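Local coordinates for carbohydrate kinase (Agrobacterium tumefaciens, PDB 2NWH), which probably transfers the terminal phosphate of ATP to a hydroxyl of a sugar or related substrate, like other ribokinase-type carbohydrate kinases, at residues 135-140 with 160-165; 6-11 with 54-59. All coordinates share one frame; numbering follows the deposited sequence.

Contact 1. Residues 135-140 with 160-165; sequences SDFLLC and EKPLAA
K161 bends at chi2 (-71°) and then runs extended, which carries NZ away from L138 to the carbonyl of S135; L163, with CG anti to the backbone N (chi1 175°), sends CD1 toward L138 and C140. NZ makes a weak hydrogen bond to S135 O (2.9 Å), and a water that accepts a weak bond from NZ donates one to D136 OD1; OD2 of D136 is held by the backbone N of K5. Lysine suits this partly exposed position just before the strand starts: CB rests against L138 CG and CD1, the methylenes beyond pass S135, and the amine reaches water. P162 sets CB over the centre of the F137 ring, 3.5 Å from the centroid, a CH-pi contact in which the two side chains cross at about a right angle. Parallel pairing is made by L138 N to P162 O, A164 N to L138 O (2.9 Å, 177°) and C140 N to A164 O. Small A164 and A165 suit close packing against L139 CD1 and C140 SG. In this beta-alpha-beta unit, helix 146-158 packs on the L138, C140 and L163 face, helix 255-266 on F137 and A164 opposite; strand 5-9 flanks strand 137-141, where L139 bonds by its backbone to L7 and L9.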
loop_
_atom_site.group_PDB
_atom_site.type_symbol
_atom_site.label_atom_id
_atom_site.label_comp_id
_atom_site.label_asym_id
_atom_site.label_seq_id
_atom_site.Cartn_x
_atom_site.Cartn_y
_atom_site.Cartn_z
ATOM N N SER A 135 -18.980 2.684 -2.539
ATOM C CA SER A 135 -18.009 1.833 -1.829
ATOM C C SER A 135 -18.386 1.656 -0.354
ATOM O O SER A 135 -19.256 2.372 0.168
ATOM C CB SER A 135 -16.608 2.444 -1.919
ATOM O OG SER A 135 -16.429 3.357 -0.847
ATOM N N ASP A 136 -17.714 0.726 0.334
ATOM C CA ASP A 136 -17.917 0.510 1.779
ATOM C C ASP A 136 -16.714 0.955 2.635
ATOM O O ASP A 136 -16.836 1.169 3.841
ATOM C CB ASP A 136 -18.131 -0.996 2.049
ATOM C CG ASP A 136 -19.354 -1.537 1.361
ATOM O OD1 ASP A 136 -20.425 -0.853 1.409
ATOM O OD2 ASP A 136 -19.263 -2.640 0.774
ATOM N N PHE A 137 -15.548 1.064 2.006
ATOM C CA PHE A 137 -14.298 1.373 2.677
ATOM C C PHE A 137 -13.376 2.016 1.624
ATOM O O PHE A 137 -13.309 1.531 0.486
ATOM C CB PHE A 137 -13.638 0.064 3.150
ATOM C CG PHE A 137 -12.868 0.194 4.419
ATOM C CD1 PHE A 137 -13.305 -0.458 5.587
ATOM C CD2 PHE A 137 -11.711 0.978 4.475
ATOM C CE1 PHE A 137 -12.587 -0.330 6.806
ATOM C CE2 PHE A 137 -10.993 1.140 5.676
ATOM C CZ PHE A 137 -11.429 0.461 6.857
ATOM N N LEU A 138 -12.663 3.069 2.016
ATOM C CA LEU A 138 -11.726 3.790 1.133
ATOM C C LEU A 138 -10.290 3.506 1.522
ATOM O O LEU A 138 -9.977 3.313 2.732
ATOM C CB LEU A 138 -11.938 5.306 1.215
ATOM C CG LEU A 138 -13.383 5.787 0.982
ATOM C CD1 LEU A 138 -13.459 7.287 1.155
ATOM C CD2 LEU A 138 -13.929 5.345 -0.383
ATOM N N LEU A 139 -9.416 3.508 0.510
ATOM C CA LEU A 139 -7.999 3.395 0.765
ATOM C C LEU A 139 -7.276 4.387 -0.113
ATOM O O LEU A 139 -7.503 4.425 -1.324
ATOM C CB LEU A 139 -7.491 1.964 0.473
ATOM C CG LEU A 139 -5.939 1.790 0.509
ATOM C CD1 LEU A 139 -5.353 2.072 1.926
ATOM C CD2 LEU A 139 -5.555 0.370 -0.005
ATOM N N CYS A 140 -6.358 5.154 0.461
ATOM C CA CYS A 140 -5.573 6.041 -0.387
ATOM C C CYS A 140 -4.102 5.806 -0.106
ATOM O O CYS A 140 -3.734 5.084 0.850
ATOM C CB CYS A 140 -5.963 7.512 -0.127
ATOM S SG CYS A 140 -5.523 8.129 1.560
ATOM N N GLU A 160 -19.519 9.298 5.637
ATOM C CA GLU A 160 -19.370 8.225 6.633
ATOM C C GLU A 160 -18.782 6.941 6.039
ATOM O O GLU A 160 -19.317 5.824 6.204
ATOM C CB GLU A 160 -20.711 7.985 7.365
ATOM C CG GLU A 160 -21.293 9.262 7.930
ATOM C CD GLU A 160 -22.828 9.300 7.933
ATOM O OE1 GLU A 160 -23.443 8.889 6.917
ATOM O OE2 GLU A 160 -23.416 9.790 8.922
ATOM N N LYS A 161 -17.668 7.115 5.329
ATOM C CA LYS A 161 -16.893 6.003 4.818
ATOM C C LYS A 161 -15.596 5.923 5.591
ATOM O O LYS A 161 -14.906 6.934 5.740
ATOM C CB LYS A 161 -16.618 6.138 3.321
ATOM C CG LYS A 161 -17.883 6.166 2.483
ATOM C CD LYS A 161 -18.598 4.815 2.427
ATOM C CE LYS A 161 -19.910 4.956 1.621
ATOM N NZ LYS A 161 -20.846 3.857 2.021
ATOM N N PRO A 162 -15.272 4.727 6.114
ATOM C CA PRO A 162 -13.964 4.483 6.714
ATOM C C PRO A 162 -12.852 4.809 5.723
ATOM O O PRO A 162 -12.976 4.468 4.508
ATOM C CB PRO A 162 -13.993 2.968 7.021
ATOM C CG PRO A 162 -15.478 2.694 7.254
ATOM C CD PRO A 162 -16.150 3.544 6.193
ATOM N N LEU A 163 -11.784 5.449 6.205
ATOM C CA LEU A 163 -10.632 5.745 5.330
ATOM C C LEU A 163 -9.326 5.198 5.907
ATOM O O LEU A 163 -8.962 5.535 7.039
ATOM C CB LEU A 163 -10.479 7.262 5.109
ATOM C CG LEU A 163 -9.289 7.851 4.316
ATOM C CD1 LEU A 163 -9.286 7.461 2.854
ATOM C CD2 LEU A 163 -9.291 9.397 4.430
ATOM N N ALA A 164 -8.652 4.376 5.118
ATOM C CA ALA A 164 -7.280 3.926 5.382
ATOM C C ALA A 164 -6.268 4.585 4.421
ATOM O O ALA A 164 -6.619 5.062 3.347
ATOM C CB ALA A 164 -7.195 2.375 5.252
ATOM N N ALA A 165 -5.012 4.579 4.818
ATOM C CA ALA A 165 -3.958 5.267 4.098
ATOM C C ALA A 165 -2.660 4.497 4.199
ATOM O O ALA A 165 -2.335 3.920 5.244
ATOM C CB ALA A 165 -3.775 6.659 4.678
HETATM O O HOH W 1 -21.356 1.211 3.004
#

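Contact 2. Residues 6-11 with 54-59; sequences ILVLGG and FEVRII
I6 and F54 meet where the strands begin: CD1 of I6 lies over one face of the phenyl ring, 3.7 Å from F54 CG, in a CH-pi contact. I6 reaches it because CG1 stands beside the backbone N (chi1 -60°) and the chain then extends to CD1.

The other apolar contacts divide between the two faces of the sheet. On the face of I6, V8, V56 and I58, V8 is straddled by its partners: its CG2 meets V56 CG1, and its CG1 meets I58 CD1 at 3.9 Å. Beta-branched residues fit here, since each offers two arms close to an extended backbone. On the face of L7, L9, R57 and I59, L7 CD1 rests against R57 CG (3.6 Å), the two side chains lying side by side and pointing the same way. The same methyl touches CD1 of I59, which also meets L9 CD2.

Backbone hydrogen bonds run in parallel register: I6 N to E55 O, R57 N to I6 O, V8 N to R57 O (2.8 Å) and I59 N to V8 O (2.8 Å). G10 N to I59 O is long and weak at 3.4 Å, where the first strand has ended.

Polar groups lie at the margin. R57 uses its aliphatic stem for packing while NE bonds to T83, and E55 turns its carboxylate to K5. The chemistry is thus that of a buried interior pair of strands: the backbones satisfy half of each other's polar groups, those of L7 and L9 turn to strand 137-141 on the other side, branched hydrocarbon fills both faces, and charge is carried outward on long side chains.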
loop_
_atom_site.group_PDB
_atom_site.type_symbol
_atom_site.label_atom_id
_atom_site.label_comp_id
_atom_site.label_asym_id
_atom_site.label_seq_id
_atom_site.Cartn_x
_atom_site.Cartn_y
_atom_site.Cartn_z
ATOM N N ILE A 6 -14.323 -1.965 -1.784
ATOM C CA ILE A 6 -13.272 -1.080 -1.345
ATOM C C ILE A 6 -12.863 -0.253 -2.539
ATOM O O ILE A 6 -12.575 -0.816 -3.622
ATOM C CB ILE A 6 -12.028 -1.882 -0.802
ATOM C CG1 ILE A 6 -12.420 -2.773 0.394
ATOM C CG2 ILE A 6 -10.846 -0.928 -0.542
ATOM C CD1 ILE A 6 -11.302 -3.641 0.840
ATOM N N LEU A 7 -12.822 1.059 -2.364
ATOM C CA LEU A 7 -12.325 1.936 -3.421
ATOM C C LEU A 7 -10.959 2.459 -3.032
ATOM O O LEU A 7 -10.802 3.000 -1.933
ATOM C CB LEU A 7 -13.274 3.107 -3.624
ATOM C CG LEU A 7 -12.847 4.180 -4.654
ATOM C CD1 LEU A 7 -12.981 3.647 -6.046
ATOM C CD2 LEU A 7 -13.733 5.379 -4.493
ATOM N N VAL A 8 -10.001 2.313 -3.949
ATOM C CA VAL A 8 -8.617 2.746 -3.753
ATOM C C VAL A 8 -8.341 3.964 -4.609
ATOM O O VAL A 8 -8.635 3.967 -5.818
ATOM C CB VAL A 8 -7.645 1.633 -4.117
ATOM C CG1 VAL A 8 -6.195 2.089 -3.887
ATOM C CG2 VAL A 8 -7.954 0.397 -3.271
ATOM N N LEU A 9 -7.804 5.006 -3.998
ATOM C CA LEU A 9 -7.396 6.214 -4.722
ATOM C C LEU A 9 -5.910 6.449 -4.444
ATOM O O LEU A 9 -5.510 6.761 -3.320
ATOM C CB LEU A 9 -8.250 7.414 -4.294
ATOM C CG LEU A 9 -9.738 7.158 -4.446
ATOM C CD1 LEU A 9 -10.357 6.840 -3.079
ATOM C CD2 LEU A 9 -10.389 8.453 -5.007
ATOM N N GLY A 10 -5.081 6.284 -5.460
ATOM C CA GLY A 10 -3.657 6.227 -5.214
ATOM C C GLY A 10 -2.874 5.994 -6.481
ATOM O O GLY A 10 -3.353 6.284 -7.571
ATOM N N GLY A 11 -1.662 5.495 -6.306
ATOM C CA GLY A 11 -0.754 5.339 -7.395
ATOM C C GLY A 11 -0.864 3.993 -8.028
ATOM O O GLY A 11 -1.217 2.979 -7.390
ATOM N N PHE A 54 -12.254 -9.320 -1.635
ATOM C CA PHE A 54 -13.069 -8.096 -1.690
ATOM C C PHE A 54 -13.358 -7.675 -3.108
ATOM O O PHE A 54 -12.630 -8.031 -4.007
ATOM C CB PHE A 54 -12.377 -6.950 -0.937
ATOM C CG PHE A 54 -12.299 -7.197 0.552
ATOM C CD1 PHE A 54 -13.328 -6.780 1.379
ATOM C CD2 PHE A 54 -11.246 -7.905 1.095
ATOM C CE1 PHE A 54 -13.290 -7.021 2.766
ATOM C CE2 PHE A 54 -11.207 -8.178 2.473
ATOM C CZ PHE A 54 -12.246 -7.717 3.309
ATOM N N GLU A 55 -14.421 -6.890 -3.285
ATOM C CA GLU A 55 -14.741 -6.327 -4.599
ATOM C C GLU A 55 -14.001 -4.980 -4.639
ATOM O O GLU A 55 -14.379 -4.043 -3.956
ATOM C CB GLU A 55 -16.269 -6.183 -4.787
ATOM C CG GLU A 55 -16.612 -5.540 -6.178
ATOM C CD GLU A 55 -18.090 -5.572 -6.525
ATOM O OE1 GLU A 55 -18.838 -6.276 -5.827
ATOM O OE2 GLU A 55 -18.494 -4.878 -7.496
ATOM N N VAL A 56 -12.914 -4.910 -5.399
ATOM C CA VAL A 56 -12.015 -3.736 -5.308
ATOM C C VAL A 56 -12.068 -2.945 -6.594
ATOM O O VAL A 56 -12.050 -3.540 -7.687
ATOM C CB VAL A 56 -10.540 -4.115 -4.974
ATOM C CG1 VAL A 56 -9.657 -2.824 -4.772
ATOM C CG2 VAL A 56 -10.495 -5.026 -3.708
ATOM N N ARG A 57 -12.151 -1.613 -6.449
ATOM C CA ARG A 57 -12.056 -0.687 -7.587
ATOM C C ARG A 57 -10.911 0.298 -7.296
ATOM O O ARG A 57 -10.674 0.657 -6.123
ATOM C CB ARG A 57 -13.393 0.055 -7.780
ATOM C CG ARG A 57 -13.336 1.238 -8.752
ATOM C CD ARG A 57 -14.684 1.905 -8.810
ATOM N NE ARG A 57 -14.753 3.004 -9.783
ATOM C CZ ARG A 57 -15.843 3.749 -9.963
ATOM N NH1 ARG A 57 -16.902 3.562 -9.198
ATOM N NH2 ARG A 57 -15.860 4.707 -10.872
ATOM N N ILE A 58 -10.193 0.722 -8.333
ATOM C CA ILE A 58 -9.123 1.738 -8.144
ATOM C C ILE A 58 -9.289 2.923 -9.111
ATOM O O ILE A 58 -9.628 2.740 -10.283
ATOM C CB ILE A 58 -7.670 1.144 -8.227
ATOM C CG1 ILE A 58 -6.609 2.224 -7.879
ATOM C CG2 ILE A 58 -7.371 0.465 -9.643
ATOM C CD1 ILE A 58 -5.227 1.602 -7.582
ATOM N N ILE A 59 -9.016 4.123 -8.605
ATOM C CA ILE A 59 -8.941 5.330 -9.424
ATOM C C ILE A 59 -7.501 5.848 -9.275
ATOM O O ILE A 59 -7.083 6.269 -8.165
ATOM C CB ILE A 59 -9.910 6.395 -8.912
ATOM C CG1 ILE A 59 -11.352 5.904 -8.974
ATOM C CG2 ILE A 59 -9.828 7.722 -9.812
ATOM C CD1 ILE A 59 -12.332 6.881 -8.178
#

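How the contacts relate
From the N terminus, strand 5-9 is laid down first. The chain then runs through strands 13-20 and 32-39, which belong to the second sheet, and helix 41-51 before strand 55-63 returns beside strand 5-9, closing the long loop of contact 2. Contact 1 follows in series, with no nesting or crossing: strand 137-141, helix 146-158 and strand 163-166 close a much shorter loop. The contacts meet through strands 5-9 and 137-141, neighbours in the large sheet, where L139 N and O probably bond to L7 O and L9 N. Together they place four parallel strands in the order 55-63, 5-9, 137-141, 163-166, at the core of the ribokinase-like fold.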